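PDB 5GSZ: kinesin-like protein KIF19 from Mus musculus, which uses the ATP-binding kinesin motor domain of this chain to move toward microtubule plus ends and depolymerizes microtubules at ciliary tips, regulating the length of motile cilia. Local coordinates for residues A[12-17]-A[66-71]; A[34-39]-A[70-75]; A[319-324]-A[334-339]; A[97-102]-A[245-250]. All blocks are in the same frame, centred on the assembly; numbering follows the deposited sequence.

Contact 1: A[12-17]-A[66-71]; sequences LMVALR and LFDVAF. With ADP (adenosine-5'-diphosphate), chain B.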
# COMPACT_ATOMS: atom_id res chain seq x y z
N LEU A 12 5.88 -7.78 -10.47
CA LEU A 12 4.78 -7.48 -9.58
C LEU A 12 4.40 -8.70 -8.75
O LEU A 12 4.36 -9.82 -9.27
CB LEU A 12 3.55 -7.02 -10.35
CG LEU A 12 2.27 -7.02 -9.52
CD1 LEU A 12 2.29 -5.89 -8.50
CD2 LEU A 12 1.07 -6.93 -10.42
N MET A 13 4.11 -8.47 -7.47
CA MET A 13 3.55 -9.48 -6.59
C MET A 13 2.23 -8.98 -6.01
O MET A 13 2.14 -7.84 -5.54
CB MET A 13 4.47 -9.83 -5.44
CG MET A 13 3.63 -10.49 -4.34
SD MET A 13 4.40 -11.40 -3.02
CE MET A 13 4.13 -10.23 -1.72
N VAL A 14 1.23 -9.85 -6.00
CA VAL A 14 -0.06 -9.58 -5.37
C VAL A 14 -0.26 -10.57 -4.22
O VAL A 14 -0.06 -11.78 -4.38
CB VAL A 14 -1.19 -9.67 -6.40
CG1 VAL A 14 -2.52 -9.41 -5.73
CG2 VAL A 14 -0.92 -8.70 -7.52
N ALA A 15 -0.64 -10.06 -3.06
CA ALA A 15 -0.91 -10.88 -1.89
C ALA A 15 -2.34 -10.61 -1.44
O ALA A 15 -2.87 -9.52 -1.68
CB ALA A 15 0.09 -10.58 -0.77
N LEU A 16 -2.98 -11.59 -0.81
CA LEU A 16 -4.30 -11.34 -0.23
C LEU A 16 -4.30 -11.73 1.24
O LEU A 16 -3.90 -12.86 1.58
CB LEU A 16 -5.43 -12.07 -0.96
CG LEU A 16 -6.74 -11.42 -0.45
CD1 LEU A 16 -7.64 -10.94 -1.59
CD2 LEU A 16 -7.51 -12.28 0.55
N ARG A 17 -4.75 -10.81 2.09
CA ARG A 17 -4.86 -11.02 3.53
C ARG A 17 -6.31 -11.01 3.96
O ARG A 17 -7.02 -10.02 3.72
CB ARG A 17 -4.09 -9.97 4.31
CG ARG A 17 -3.95 -10.28 5.79
CD ARG A 17 -2.98 -9.33 6.40
NE ARG A 17 -2.63 -9.70 7.75
CZ ARG A 17 -1.77 -9.03 8.49
NH1 ARG A 17 -1.20 -7.95 8.00
NH2 ARG A 17 -1.49 -9.42 9.73
N LEU A 66 -6.74 -16.98 -7.02
CA LEU A 66 -5.34 -17.33 -6.77
C LEU A 66 -4.49 -16.07 -6.74
O LEU A 66 -4.73 -15.12 -7.50
CB LEU A 66 -4.81 -18.31 -7.83
N PHE A 67 -3.52 -16.08 -5.84
CA PHE A 67 -2.65 -14.95 -5.56
C PHE A 67 -1.24 -15.48 -5.38
O PHE A 67 -1.04 -16.67 -5.12
CB PHE A 67 -3.07 -14.19 -4.30
CG PHE A 67 -4.50 -13.73 -4.31
CD1 PHE A 67 -4.83 -12.49 -4.82
CD2 PHE A 67 -5.50 -14.54 -3.80
CE1 PHE A 67 -6.13 -12.07 -4.83
CE2 PHE A 67 -6.81 -14.12 -3.81
CZ PHE A 67 -7.13 -12.88 -4.32
N ASP A 68 -0.26 -14.58 -5.48
CA ASP A 68 1.12 -14.98 -5.21
C ASP A 68 1.26 -15.55 -3.81
O ASP A 68 2.01 -16.50 -3.60
CB ASP A 68 2.05 -13.79 -5.42
CG ASP A 68 2.12 -13.37 -6.85
OD1 ASP A 68 2.32 -14.26 -7.70
OD2 ASP A 68 1.91 -12.18 -7.14
N VAL A 69 0.54 -14.99 -2.84
CA VAL A 69 0.56 -15.51 -1.48
C VAL A 69 -0.74 -15.11 -0.80
O VAL A 69 -1.35 -14.08 -1.14
CB VAL A 69 1.80 -15.01 -0.71
CG1 VAL A 69 1.82 -13.50 -0.63
CG2 VAL A 69 1.90 -15.66 0.68
N ALA A 70 -1.18 -15.93 0.14
CA ALA A 70 -2.42 -15.71 0.87
C ALA A 70 -2.13 -15.74 2.37
O ALA A 70 -1.17 -16.39 2.81
CB ALA A 70 -3.46 -16.75 0.50
N PHE A 71 -2.94 -15.02 3.15
CA PHE A 71 -2.81 -15.01 4.60
C PHE A 71 -4.19 -14.90 5.23
O PHE A 71 -4.98 -14.05 4.81
CB PHE A 71 -1.96 -13.82 5.11
CG PHE A 71 -0.67 -13.60 4.38
CD1 PHE A 71 0.44 -14.38 4.63
CD2 PHE A 71 -0.54 -12.54 3.47
CE1 PHE A 71 1.65 -14.13 3.96
CE2 PHE A 71 0.66 -12.28 2.80
CZ PHE A 71 1.75 -13.08 3.05
PB ADP B . -8.23 -0.22 7.31
O1B ADP B . -6.88 0.38 7.63
O2B ADP B . -8.17 -1.01 6.02
O3B ADP B . -9.38 0.73 7.47
PA ADP B . -7.77 -1.18 9.90
O1A ADP B . -6.59 -2.10 9.92
O2A ADP B . -7.63 0.29 10.20
O3A ADP B . -8.52 -1.30 8.46
O5' ADP B . -8.88 -1.65 10.96
C5' ADP B . -9.24 -2.99 11.19
C4' ADP B . -9.39 -3.15 12.69
O4' ADP B . -9.20 -4.53 12.97
C3' ADP B . -8.25 -2.44 13.37
O3' ADP B . -8.68 -2.21 14.71
C2' ADP B . -7.12 -3.44 13.32
O2' ADP B . -6.29 -3.33 14.49
C1' ADP B . -7.84 -4.79 13.32
N9 ADP B . -7.26 -5.73 12.33
C8 ADP B . -7.19 -5.55 10.99
N7 ADP B . -6.61 -6.61 10.36
C5 ADP B . -6.30 -7.49 11.32
C6 ADP B . -5.65 -8.81 11.35
N6 ADP B . -5.23 -9.40 10.20
N1 ADP B . -5.50 -9.40 12.56
C2 ADP B . -5.93 -8.82 13.69
N3 ADP B . -6.51 -7.61 13.74
C4 ADP B . -6.72 -6.91 12.61
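Met-13 opens the contact between residues 12-17 and 66-71, in which strand 69-71 is added as a parallel edge strand to strand 12-18 in the central mixed sheet of the kinesin motor domain. The methionine lays CG and SD across Asp-68 and Val-69, with SD 4.1 Å from Val-69 CG1. At Val-14 a carboxylate stands in for a strand partner: the backbone N donates to Asp-68 OD2 at 2.7 Å, nearly straight at 169°, on the lone pair directed away from the other carboxylate oxygen. The return bond from Asp-68 N to Val-14 O is weak. On the other face of the sheet, CG1 of Val-14 meets the edge of the Phe-67 ring. Ala-15 packs its methyl against Val-69 CG1 at 3.4 Å. Leu-16 then takes up regular parallel pairing, its N bonded to Val-69 O in the carbonyl plane at 3.0 Å and its O receiving Phe-71 N at 2.8 Å. Its CB sits squarely over the Phe-67 ring, 3.6 Å from the centroid, a CH-pi contact, while Leu-337 of helix 330-340 touches both side chains. Arg-17 closes the row. With CG anti to the backbone N (chi1 -170°) and the rest of the chain extended, it leaves Phe-71 CB beside its CG and runs out to the nucleotide, where its guanidinium, hydrogen-bonded to Gln-77, brings NE within 3.6 Å of ADP N6.

Contact 2: A[34-39]-A[70-75]; sequences AHKMDE and AFDFTA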
# COMPACT_ATOMS: atom_id res chain seq x y z
N ALA A 34 -15.19 -16.58 3.42
CA ALA A 34 -13.85 -16.49 2.87
C ALA A 34 -12.98 -17.52 3.57
O ALA A 34 -12.99 -17.61 4.80
CB ALA A 34 -13.27 -15.09 3.01
N HIS A 35 -12.23 -18.29 2.78
CA HIS A 35 -11.43 -19.38 3.31
C HIS A 35 -10.11 -19.49 2.56
O HIS A 35 -10.10 -19.73 1.34
CB HIS A 35 -12.20 -20.71 3.25
CG HIS A 35 -13.27 -20.81 4.30
ND1 HIS A 35 -14.56 -20.37 4.09
CD2 HIS A 35 -13.23 -21.26 5.58
CE1 HIS A 35 -15.27 -20.57 5.19
NE2 HIS A 35 -14.49 -21.11 6.10
N LYS A 36 -9.02 -19.31 3.27
CA LYS A 36 -7.71 -19.69 2.76
C LYS A 36 -7.68 -21.20 2.64
O LYS A 36 -7.76 -21.91 3.64
CB LYS A 36 -6.62 -19.19 3.70
CG LYS A 36 -5.26 -19.75 3.42
CD LYS A 36 -4.20 -18.86 4.01
CE LYS A 36 -2.83 -19.31 3.57
NZ LYS A 36 -2.22 -20.19 4.60
N MET A 37 -7.63 -21.69 1.40
CA MET A 37 -7.69 -23.12 1.12
C MET A 37 -6.32 -23.74 0.98
O MET A 37 -6.22 -24.96 0.84
CB MET A 37 -8.49 -23.37 -0.16
CG MET A 37 -9.97 -23.09 -0.05
SD MET A 37 -10.69 -23.95 1.36
CE MET A 37 -10.17 -25.64 1.03
N ASP A 38 -5.28 -22.94 1.10
CA ASP A 38 -4.06 -23.17 0.34
C ASP A 38 -3.17 -21.96 0.60
O ASP A 38 -3.66 -20.91 1.01
CB ASP A 38 -4.43 -23.35 -1.13
CG ASP A 38 -3.24 -23.40 -2.05
OD1 ASP A 38 -2.10 -23.43 -1.56
OD2 ASP A 38 -3.46 -23.42 -3.29
N GLU A 39 -1.86 -22.08 0.38
CA GLU A 39 -0.99 -20.97 0.69
C GLU A 39 -1.05 -19.87 -0.37
O GLU A 39 -0.54 -18.77 -0.13
CB GLU A 39 0.45 -21.45 0.87
CG GLU A 39 1.28 -20.49 1.71
CD GLU A 39 0.71 -20.32 3.12
OE1 GLU A 39 0.21 -21.33 3.68
OE2 GLU A 39 0.73 -19.17 3.64
N ALA A 70 -1.18 -15.93 0.14
CA ALA A 70 -2.42 -15.71 0.87
C ALA A 70 -2.13 -15.74 2.37
O ALA A 70 -1.17 -16.39 2.81
CB ALA A 70 -3.46 -16.75 0.50
N PHE A 71 -2.94 -15.02 3.15
CA PHE A 71 -2.81 -15.01 4.60
C PHE A 71 -4.19 -14.90 5.23
O PHE A 71 -4.98 -14.05 4.81
CB PHE A 71 -1.96 -13.82 5.11
CG PHE A 71 -0.67 -13.60 4.38
CD1 PHE A 71 0.44 -14.38 4.63
CD2 PHE A 71 -0.54 -12.54 3.47
CE1 PHE A 71 1.65 -14.13 3.96
CE2 PHE A 71 0.66 -12.28 2.80
CZ PHE A 71 1.75 -13.08 3.05
N ASP A 72 -4.45 -15.70 6.26
CA ASP A 72 -5.59 -15.48 7.15
C ASP A 72 -5.09 -15.37 8.59
O ASP A 72 -3.88 -15.27 8.83
CB ASP A 72 -6.66 -16.58 7.00
CG ASP A 72 -6.18 -17.96 7.44
OD1 ASP A 72 -5.20 -18.08 8.21
OD2 ASP A 72 -6.83 -18.94 7.01
N PHE A 73 -6.03 -15.43 9.55
CA PHE A 73 -5.72 -15.16 10.96
C PHE A 73 -4.55 -15.97 11.49
O PHE A 73 -4.00 -15.64 12.55
CB PHE A 73 -6.94 -15.43 11.84
CG PHE A 73 -7.35 -16.88 11.87
CD1 PHE A 73 -7.93 -17.47 10.76
CD2 PHE A 73 -7.14 -17.66 13.01
CE1 PHE A 73 -8.31 -18.80 10.77
CE2 PHE A 73 -7.52 -18.99 13.03
CZ PHE A 73 -8.11 -19.56 11.91
N THR A 74 -4.16 -17.04 10.80
CA THR A 74 -3.02 -17.82 11.27
C THR A 74 -1.70 -17.07 11.09
O THR A 74 -0.79 -17.24 11.90
CB THR A 74 -2.95 -19.16 10.53
OG1 THR A 74 -2.83 -18.93 9.12
CG2 THR A 74 -4.21 -19.95 10.80
N ALA A 75 -1.58 -16.25 10.05
CA ALA A 75 -0.33 -15.54 9.81
C ALA A 75 -0.09 -14.48 10.87
O ALA A 75 -1.02 -13.80 11.32
CB ALA A 75 -0.33 -14.91 8.42
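Glu-39 O receives the backbone N of Ala-70 at 2.9 Å, a bent bond (140° at the hydrogen), and beyond it the two chains diverge, the CA atoms of Lys-36 and Asp-72 lying 6.4 Å apart. The Lys-36 side chain lies across this separation. Its CG is anti to the backbone N (chi1 169°) and the chain stays extended as far as CE, which rests 3.4 Å from Ala-70 O; a bend at the last torsion then turns NZ back to Glu-39 OE1. That salt bridge, 2.8 Å long, meets the carboxylate from above its plane. The contact thus brings the small antiparallel sheet of strands 34-36, 41-45 and 62-66 against edge strand 69-71 of the motor domain's central sheet. Asp-72, which begins an Asx turn within a type I turn, crosses the lysine at about a right angle, its OD2 3.3 Å from Lys-36 CB. Its OD1 is gripped twice: by Thr-74 OG1 at 2.7 Å, nearly in line with the aspartate's CG-OD1 bond, and by Thr-74 N at 3.0 Å, from the anti side but about 30° out of the carboxylate plane. Replacing Asp-72 by an alanine would probably leave both Thr-74 donors without their acceptor.

Contact 3: A[319-324]-A[334-339]; sequences MIAHIS and RNTLTY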
# COMPACT_ATOMS: atom_id res chain seq x y z
N MET A 319 1.51 -5.47 -4.02
CA MET A 319 0.20 -5.08 -3.53
C MET A 319 -0.30 -6.10 -2.53
O MET A 319 -0.25 -7.31 -2.80
CB MET A 319 -0.84 -4.94 -4.64
CG MET A 319 -2.21 -4.65 -4.05
SD MET A 319 -3.55 -4.49 -5.24
CE MET A 319 -3.50 -6.09 -6.01
N ILE A 320 -0.77 -5.63 -1.39
CA ILE A 320 -1.40 -6.48 -0.40
C ILE A 320 -2.87 -6.09 -0.34
O ILE A 320 -3.24 -5.07 0.27
CB ILE A 320 -0.73 -6.36 0.97
CG1 ILE A 320 0.76 -6.63 0.85
CG2 ILE A 320 -1.38 -7.32 1.95
CD1 ILE A 320 1.45 -6.68 2.20
N ALA A 321 -3.72 -6.91 -0.97
CA ALA A 321 -5.16 -6.74 -0.87
C ALA A 321 -5.70 -7.32 0.43
O ALA A 321 -5.21 -8.34 0.92
CB ALA A 321 -5.84 -7.41 -2.06
N HIS A 322 -6.72 -6.67 0.98
CA HIS A 322 -7.32 -7.02 2.27
C HIS A 322 -8.82 -7.24 2.12
O HIS A 322 -9.49 -6.45 1.46
CB HIS A 322 -7.07 -5.91 3.30
CG HIS A 322 -5.62 -5.68 3.59
ND1 HIS A 322 -4.81 -4.91 2.77
CD2 HIS A 322 -4.83 -6.13 4.58
CE1 HIS A 322 -3.59 -4.89 3.26
NE2 HIS A 322 -3.57 -5.63 4.36
N ILE A 323 -9.34 -8.29 2.76
CA ILE A 323 -10.79 -8.52 2.81
C ILE A 323 -11.21 -8.93 4.21
O ILE A 323 -10.41 -9.41 5.02
CB ILE A 323 -11.31 -9.60 1.82
CG1 ILE A 323 -10.85 -11.00 2.25
CG2 ILE A 323 -10.94 -9.28 0.36
CD1 ILE A 323 -11.34 -12.11 1.36
N SER A 324 -12.49 -8.74 4.48
CA SER A 324 -13.18 -9.37 5.58
C SER A 324 -13.60 -10.79 5.19
O SER A 324 -13.90 -11.05 4.02
CB SER A 324 -14.40 -8.56 5.97
OG SER A 324 -15.16 -9.23 6.96
N ARG A 334 -15.77 -9.66 -3.07
CA ARG A 334 -15.73 -10.14 -4.45
C ARG A 334 -15.15 -9.08 -5.39
O ARG A 334 -14.35 -9.40 -6.28
CB ARG A 334 -17.12 -10.57 -4.90
CG ARG A 334 -17.25 -10.73 -6.40
CD ARG A 334 -18.60 -11.25 -6.82
NE ARG A 334 -19.68 -10.32 -6.50
CZ ARG A 334 -20.94 -10.53 -6.85
NH1 ARG A 334 -21.26 -11.62 -7.52
NH2 ARG A 334 -21.88 -9.66 -6.51
N ASN A 335 -15.52 -7.82 -5.22
CA ASN A 335 -14.84 -6.77 -5.96
C ASN A 335 -13.34 -6.81 -5.72
O ASN A 335 -12.54 -6.75 -6.66
CB ASN A 335 -15.43 -5.40 -5.60
CG ASN A 335 -16.84 -5.23 -6.11
OD1 ASN A 335 -17.28 -5.98 -6.98
ND2 ASN A 335 -17.54 -4.23 -5.60
N THR A 336 -12.93 -6.95 -4.46
CA THR A 336 -11.51 -6.93 -4.15
C THR A 336 -10.81 -8.12 -4.79
O THR A 336 -9.82 -7.96 -5.53
CB THR A 336 -11.28 -6.88 -2.64
OG1 THR A 336 -12.02 -5.78 -2.08
CG2 THR A 336 -9.81 -6.70 -2.30
N LEU A 337 -11.32 -9.33 -4.54
CA LEU A 337 -10.69 -10.54 -5.06
C LEU A 337 -10.64 -10.55 -6.59
O LEU A 337 -9.68 -11.08 -7.17
CB LEU A 337 -11.44 -11.77 -4.56
CG LEU A 337 -11.39 -12.00 -3.07
CD1 LEU A 337 -12.63 -12.72 -2.66
CD2 LEU A 337 -10.21 -12.85 -2.77
N THR A 338 -11.65 -9.98 -7.25
CA THR A 338 -11.62 -9.81 -8.71
C THR A 338 -10.49 -8.87 -9.14
O THR A 338 -9.80 -9.11 -10.13
CB THR A 338 -12.96 -9.26 -9.19
OG1 THR A 338 -13.97 -10.23 -8.94
CG2 THR A 338 -12.91 -8.88 -10.69
N TYR A 339 -10.34 -7.76 -8.42
CA TYR A 339 -9.36 -6.76 -8.79
C TYR A 339 -7.95 -7.31 -8.66
O TYR A 339 -7.10 -7.09 -9.53
CB TYR A 339 -9.58 -5.53 -7.93
CG TYR A 339 -8.61 -4.40 -8.15
CD1 TYR A 339 -8.75 -3.53 -9.22
CD2 TYR A 339 -7.56 -4.18 -7.25
CE1 TYR A 339 -7.86 -2.49 -9.41
CE2 TYR A 339 -6.68 -3.15 -7.44
CZ TYR A 339 -6.83 -2.30 -8.51
OH TYR A 339 -5.94 -1.28 -8.68
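Strand 319-323 and helix 334-339 run nearly antiparallel, at 160°, with their axes 8.5 Å apart and no hydrogen bond between them. This is the helix-on-sheet layering of the kinesin motor's alpha/beta fold: helix 330-340 follows strand 315-323 in the chain and turns back over one face of the central sheet. Thr-336 is the central point of contact. Its CG2, anti to the backbone N, points down to the strand, 4.0 Å from Ala-321 CB and 3.8 Å from His-322 O, while OG1 stays with its own helix and bonds to Glu-332 O. The threonine therefore offers carbon to the sheet and satisfies its hydroxyl within the helix. Ile-323 meets the same residue from the next position on this face, with CG2 3.9 Å from Thr-336 CB, and extends CD1 toward Leu-337 CD1. His-322 points to the opposite face, where its ring is hydrogen-bonded to Tyr-103 and Thr-113 and touches Cys-108 of the nucleotide-binding loop. At the far end of the contact Tyr-339 stacks with Tyr-103 and also receives Met-319 in a Met-aromatic contact. The methionine is extended to SD and bends at chi3 (60°), and its sulfur approaches the ring obliquely, 4.1 Å from Tyr-339 CE2.

Contact 4: A[97-102]-A[245-250]; sequences NATVFA and RLFMID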
# COMPACT_ATOMS: atom_id res chain seq x y z
N ASN A 97 14.28 0.68 -7.04
CA ASN A 97 13.08 1.24 -6.43
C ASN A 97 12.04 0.15 -6.21
O ASN A 97 12.00 -0.85 -6.93
CB ASN A 97 12.47 2.35 -7.29
CG ASN A 97 13.32 3.58 -7.31
OD1 ASN A 97 14.34 3.65 -6.64
ND2 ASN A 97 12.88 4.58 -8.06
N ALA A 98 11.19 0.36 -5.20
CA ALA A 98 10.19 -0.62 -4.81
C ALA A 98 9.00 0.08 -4.18
O ALA A 98 9.12 1.17 -3.62
CB ALA A 98 10.77 -1.64 -3.83
N THR A 99 7.84 -0.57 -4.26
CA THR A 99 6.59 0.02 -3.80
C THR A 99 5.68 -1.04 -3.20
O THR A 99 5.45 -2.08 -3.82
CB THR A 99 5.86 0.73 -4.93
OG1 THR A 99 6.70 1.77 -5.46
CG2 THR A 99 4.57 1.31 -4.40
N VAL A 100 5.13 -0.74 -2.03
CA VAL A 100 4.22 -1.64 -1.33
C VAL A 100 2.92 -0.90 -1.05
O VAL A 100 2.92 0.13 -0.36
CB VAL A 100 4.84 -2.17 -0.03
CG1 VAL A 100 4.13 -3.43 0.38
CG2 VAL A 100 6.32 -2.39 -0.19
N PHE A 101 1.81 -1.43 -1.58
CA PHE A 101 0.47 -0.92 -1.32
C PHE A 101 -0.28 -1.83 -0.38
O PHE A 101 -0.32 -3.05 -0.58
CB PHE A 101 -0.37 -0.84 -2.59
CG PHE A 101 0.23 -0.06 -3.66
CD1 PHE A 101 0.16 1.33 -3.64
CD2 PHE A 101 0.86 -0.69 -4.72
CE1 PHE A 101 0.71 2.09 -4.66
CE2 PHE A 101 1.42 0.04 -5.74
CZ PHE A 101 1.35 1.44 -5.72
N ALA A 102 -0.95 -1.23 0.59
CA ALA A 102 -2.07 -1.85 1.28
C ALA A 102 -3.35 -1.39 0.60
O ALA A 102 -3.66 -0.19 0.60
CB ALA A 102 -2.08 -1.50 2.76
N ARG A 245 14.85 3.94 -3.70
CA ARG A 245 13.71 4.65 -3.15
C ARG A 245 12.61 3.64 -2.88
O ARG A 245 12.10 3.01 -3.82
CB ARG A 245 13.26 5.75 -4.10
CG ARG A 245 12.66 6.93 -3.38
CD ARG A 245 12.33 8.04 -4.34
NE ARG A 245 11.65 9.12 -3.63
CZ ARG A 245 10.99 10.11 -4.23
NH1 ARG A 245 10.92 10.13 -5.56
NH2 ARG A 245 10.38 11.05 -3.51
N LEU A 246 12.27 3.44 -1.61
CA LEU A 246 11.19 2.56 -1.20
C LEU A 246 9.97 3.40 -0.83
O LEU A 246 10.10 4.41 -0.15
CB LEU A 246 11.61 1.67 -0.02
CG LEU A 246 10.45 0.89 0.63
CD1 LEU A 246 9.80 -0.11 -0.34
CD2 LEU A 246 10.86 0.20 1.91
N PHE A 247 8.81 2.99 -1.32
CA PHE A 247 7.54 3.63 -1.00
C PHE A 247 6.63 2.63 -0.32
O PHE A 247 6.43 1.52 -0.84
CB PHE A 247 6.84 4.15 -2.25
CG PHE A 247 7.37 5.46 -2.74
CD1 PHE A 247 6.93 6.64 -2.19
CD2 PHE A 247 8.29 5.50 -3.77
CE1 PHE A 247 7.41 7.84 -2.66
CE2 PHE A 247 8.76 6.70 -4.23
CZ PHE A 247 8.32 7.87 -3.68
N MET A 248 6.06 3.02 0.82
CA MET A 248 5.18 2.15 1.60
C MET A 248 3.87 2.88 1.83
O MET A 248 3.82 3.88 2.56
CB MET A 248 5.84 1.72 2.91
CG MET A 248 6.96 0.72 2.67
SD MET A 248 7.78 0.07 4.15
CE MET A 248 8.66 1.53 4.72
N ILE A 249 2.80 2.38 1.21
CA ILE A 249 1.58 3.16 1.06
C ILE A 249 0.42 2.45 1.73
O ILE A 249 0.18 1.26 1.49
CB ILE A 249 1.29 3.43 -0.42
CG1 ILE A 249 2.46 4.23 -1.01
CG2 ILE A 249 -0.03 4.19 -0.55
CD1 ILE A 249 2.54 4.18 -2.51
N ASP A 250 -0.29 3.21 2.58
CA ASP A 250 -1.58 2.86 3.15
C ASP A 250 -2.65 3.61 2.36
O ASP A 250 -2.89 4.79 2.60
CB ASP A 250 -1.60 3.24 4.62
CG ASP A 250 -2.86 2.75 5.34
OD1 ASP A 250 -3.55 1.85 4.82
OD2 ASP A 250 -3.15 3.27 6.44
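Residues 97-102 and 245-250 pair as parallel neighbours in the middle of the motor domain's central sheet, the P-loop NTPase core, with strand directions only 6° apart. Five backbone hydrogen bonds alternate along them, from Ala-98 N with Arg-245 O to Ala-102 N with Ile-249 O; that from Ile-249 N to Val-100 O is 2.7 Å long. A side-chain bond extends the pattern at the start, where Asn-97 turns OD1 to the backbone N of Arg-245 at 3.0 Å, weak because it is bent to 124°. A leucine in place of Asn-97 would probably leave the Arg-245 amide without this weak acceptor. Among the charged groups, the Arg-245 guanidinium is hydrogen-bonded to the Gln-225 side chain and the Ile-179 carbonyl, and Phe-247 CZ lies 3.5 Å above its centre. Asp-250 ends its strand beside the magnesium-nucleotide site, its OD2 bonded to Thr-111 and salt-bridged to Arg-206. Apolar contacts occupy both faces. On one, Leu-246 CD1 lies 3.9 Å from Ala-98 CB and also touches Val-100 CG2, which in turn meets Met-248 CG. On the other, Phe-101 and Ile-249 lie side by side and point the same way. The Phe-101 ring has Thr-99 CG2 3.4 Å above one face, offset toward the rim, and its CE1 is 3.5 Å from Ile-249 CD1.

Three of the four contacts follow one another across a single sheet. Strand 315-323 of contact 3 lies between strand 12-18 of contact 1 and strand 97-103 of contact 4, probably bonded to each: Arg-17 N is 2.8 Å from Ala-321 O, and Ile-320 N is 2.7 Å from Phe-101 O. Contact 2 continues from contact 1 through the shared Ala-70 and Phe-71, and reaches contact 3 where Ala-34 CB is 3.9 Å from Ile-323 CD1. The nucleotide is approached from different strands: Arg-17 in contact 1 is near the adenine, whereas the nearest atom of the Asp-250 side chain is about 4 Å from the magnesium ion. Contacts 2 and 4 are centred about 23 Å apart.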